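Local coordinates for TrwG protein (Bartonella grahamii, PDB 4NHF) that probably serves as a VirB8-family inner-membrane component of a type IV secretion system, this chain being its soluble domain, at residues L54-Y59 with Q81-I86. Residues are numbered along the deposited sequence; the frame is centred on the assembly and turned at random.
Sequences LNRENY and QEYYKI
R56 and Y83 are the residues of 54-59 and 81-86 whose CA atoms come nearest, 8.0 Å apart, a gap that their side chains fill by lying alongside one another, each pointing toward the other's backbone. R56, its CG anti to the backbone N (chi1 174°), runs extended along Y83: R56 CG lies 3.8 Å from Y83 CD1. The guanidinium plane stands 59° from the tyrosine ring and does not stack on it; instead Y83 CB sits over the centre of one guanidinium face, 3.9 Å above the plane, while I86 CD1 touches R56 NH2 obliquely at 4.4 Å.

The polar links found between the two segments run through water. One water accepts from R56 NH1 (2.9 Å) and donates to E82 OE1 (2.8 Å), linking opposite charges that do not touch, while NH1 also bonds the hydroxyl of Y52. Another hydrogen-bonds N55 O (2.9 Å) and lies unusually close to Y83 OH (2.5 Å).

The contact joins the C-terminal end of helix 42-57 to helix 77-86 within the NTF2-like VirB8 domain; T71 of helix 64-73 touches both R56 and Y83, and Y170 of strand 165-174 packs against R56.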
loop_
_atom_site.group_PDB
_atom_site.type_symbol
_atom_site.label_atom_id
_atom_site.label_comp_id
_atom_site.label_asym_id
_atom_site.label_seq_id
_atom_site.Cartn_x
_atom_site.Cartn_y
_atom_site.Cartn_z
ATOM N N LEU A 54 -5.800 -0.890 6.968
ATOM C CA LEU A 54 -6.180 -0.929 5.543
ATOM C C LEU A 54 -5.846 -2.273 4.890
ATOM O O LEU A 54 -6.663 -2.783 4.089
ATOM C CB LEU A 54 -5.563 0.168 4.684
ATOM C CG LEU A 54 -5.991 1.580 5.045
ATOM C CD1 LEU A 54 -5.215 2.592 4.203
ATOM C CD2 LEU A 54 -7.490 1.710 4.919
ATOM N N ASN A 55 -4.715 -2.871 5.233
ATOM C CA ASN A 55 -4.418 -4.190 4.663
ATOM C C ASN A 55 -5.176 -5.339 5.333
ATOM O O ASN A 55 -5.630 -6.270 4.667
ATOM C CB ASN A 55 -2.936 -4.476 4.686
ATOM C CG ASN A 55 -2.228 -3.803 3.532
ATOM O OD1 ASN A 55 -2.178 -4.346 2.411
ATOM N ND2 ASN A 55 -1.678 -2.620 3.787
ATOM N N ARG A 56 -5.252 -5.300 6.657
ATOM C CA ARG A 56 -5.876 -6.413 7.325
ATOM C C ARG A 56 -7.410 -6.487 7.103
ATOM O O ARG A 56 -7.951 -7.574 7.056
ATOM C CB ARG A 56 -5.517 -6.397 8.802
ATOM C CG ARG A 56 -6.235 -7.444 9.621
ATOM C CD ARG A 56 -5.614 -7.568 11.002
ATOM N NE ARG A 56 -6.343 -8.571 11.788
ATOM C CZ ARG A 56 -5.900 -9.260 12.835
ATOM N NH1 ARG A 56 -4.661 -9.156 13.295
ATOM N NH2 ARG A 56 -6.728 -10.124 13.415
ATOM N N GLU A 57 -8.085 -5.347 7.023
ATOM C CA GLU A 57 -9.536 -5.333 7.045
ATOM C C GLU A 57 -10.120 -5.299 5.653
ATOM O O GLU A 57 -11.279 -5.577 5.484
ATOM C CB GLU A 57 -10.051 -4.149 7.896
ATOM C CG GLU A 57 -9.663 -4.230 9.382
ATOM C CD GLU A 57 -10.285 -5.386 10.143
ATOM O OE1 GLU A 57 -11.280 -5.970 9.710
ATOM O OE2 GLU A 57 -9.755 -5.721 11.206
ATOM N N ASN A 58 -9.298 -4.988 4.647
ATOM C CA ASN A 58 -9.722 -4.975 3.223
ATOM C C ASN A 58 -9.981 -6.405 2.733
ATOM O O ASN A 58 -9.302 -7.317 3.176
ATOM C CB ASN A 58 -8.591 -4.368 2.374
ATOM C CG ASN A 58 -9.014 -4.083 0.923
ATOM O OD1 ASN A 58 -10.034 -3.434 0.671
ATOM N ND2 ASN A 58 -8.248 -4.562 -0.004
ATOM N N TYR A 59 -10.942 -6.621 1.817
ATOM C CA TYR A 59 -10.979 -7.884 1.076
ATOM C C TYR A 59 -11.175 -7.537 -0.380
ATOM O O TYR A 59 -12.141 -6.840 -0.693
ATOM C CB TYR A 59 -12.123 -8.840 1.509
ATOM C CG TYR A 59 -12.043 -10.079 0.700
ATOM C CD1 TYR A 59 -11.099 -11.051 0.987
ATOM C CD2 TYR A 59 -12.805 -10.227 -0.426
ATOM C CE1 TYR A 59 -10.954 -12.144 0.181
ATOM C CE2 TYR A 59 -12.687 -11.323 -1.223
ATOM C CZ TYR A 59 -11.775 -12.305 -0.911
ATOM O OH TYR A 59 -11.706 -13.427 -1.734
ATOM N N GLN A 81 -1.182 -15.575 13.853
ATOM C CA GLN A 81 -1.995 -16.771 13.965
ATOM C C GLN A 81 -3.458 -16.430 14.120
ATOM O O GLN A 81 -4.290 -17.136 13.616
ATOM C CB GLN A 81 -1.532 -17.672 15.121
ATOM C CG GLN A 81 -0.139 -18.267 14.919
ATOM C CD GLN A 81 -0.028 -19.089 13.646
ATOM O OE1 GLN A 81 0.916 -18.929 12.850
ATOM N NE2 GLN A 81 -1.018 -19.896 13.404
ATOM N N GLU A 82 -3.757 -15.351 14.826
ATOM C CA GLU A 82 -5.129 -14.871 14.927
ATOM C C GLU A 82 -5.632 -14.438 13.580
ATOM O O GLU A 82 -6.735 -14.822 13.198
ATOM C CB GLU A 82 -5.244 -13.747 15.911
ATOM C CG GLU A 82 -5.048 -14.248 17.324
ATOM C CD GLU A 82 -4.611 -13.158 18.320
ATOM O OE1 GLU A 82 -4.401 -11.969 17.940
ATOM O OE2 GLU A 82 -4.469 -13.514 19.518
ATOM N N TYR A 83 -4.809 -13.723 12.819
ATOM C CA TYR A 83 -5.188 -13.247 11.477
ATOM C C TYR A 83 -5.371 -14.420 10.520
ATOM O O TYR A 83 -6.357 -14.478 9.789
ATOM C CB TYR A 83 -4.136 -12.257 10.921
ATOM C CG TYR A 83 -4.376 -11.894 9.465
ATOM C CD1 TYR A 83 -5.474 -11.130 9.076
ATOM C CD2 TYR A 83 -3.494 -12.295 8.494
ATOM C CE1 TYR A 83 -5.697 -10.802 7.733
ATOM C CE2 TYR A 83 -3.700 -12.004 7.145
ATOM C CZ TYR A 83 -4.784 -11.239 6.766
ATOM O OH TYR A 83 -4.948 -10.921 5.436
ATOM N N TYR A 84 -4.450 -15.386 10.549
ATOM C CA TYR A 84 -4.609 -16.550 9.682
ATOM C C TYR A 84 -5.917 -17.330 9.842
ATOM O O TYR A 84 -6.447 -17.899 8.877
ATOM C CB TYR A 84 -3.441 -17.521 9.851
ATOM C CG TYR A 84 -2.080 -16.995 9.482
ATOM C CD1 TYR A 84 -1.926 -15.940 8.593
ATOM C CD2 TYR A 84 -0.927 -17.602 9.998
ATOM C CE1 TYR A 84 -0.676 -15.501 8.221
ATOM C CE2 TYR A 84 0.323 -17.162 9.632
ATOM C CZ TYR A 84 0.439 -16.099 8.745
ATOM O OH TYR A 84 1.668 -15.652 8.372
ATOM N N LYS A 85 -6.433 -17.354 11.061
ATOM C CA LYS A 85 -7.679 -18.031 11.338
ATOM C C LYS A 85 -8.796 -17.507 10.474
ATOM O O LYS A 85 -9.631 -18.268 10.068
ATOM C CB LYS A 85 -8.037 -17.940 12.829
ATOM C CG LYS A 85 -7.322 -18.983 13.653
ATOM C CD LYS A 85 -6.937 -18.504 15.046
ATOM C CE LYS A 85 -8.132 -18.252 15.946
ATOM N NZ LYS A 85 -7.612 -17.938 17.319
ATOM N N ILE A 86 -8.787 -16.217 10.152
ATOM C CA ILE A 86 -9.829 -15.640 9.271
ATOM C C ILE A 86 -9.831 -16.245 7.855
ATOM O O ILE A 86 -10.868 -16.328 7.149
ATOM C CB ILE A 86 -9.606 -14.135 9.155
ATOM C CG1 ILE A 86 -9.791 -13.480 10.517
ATOM C CG2 ILE A 86 -10.544 -13.540 8.113
ATOM C CD1 ILE A 86 -9.381 -12.034 10.521
HETATM O O HOH W 1 -6.417 -9.040 4.622
HETATM O O HOH W 2 -5.163 -10.244 15.926
#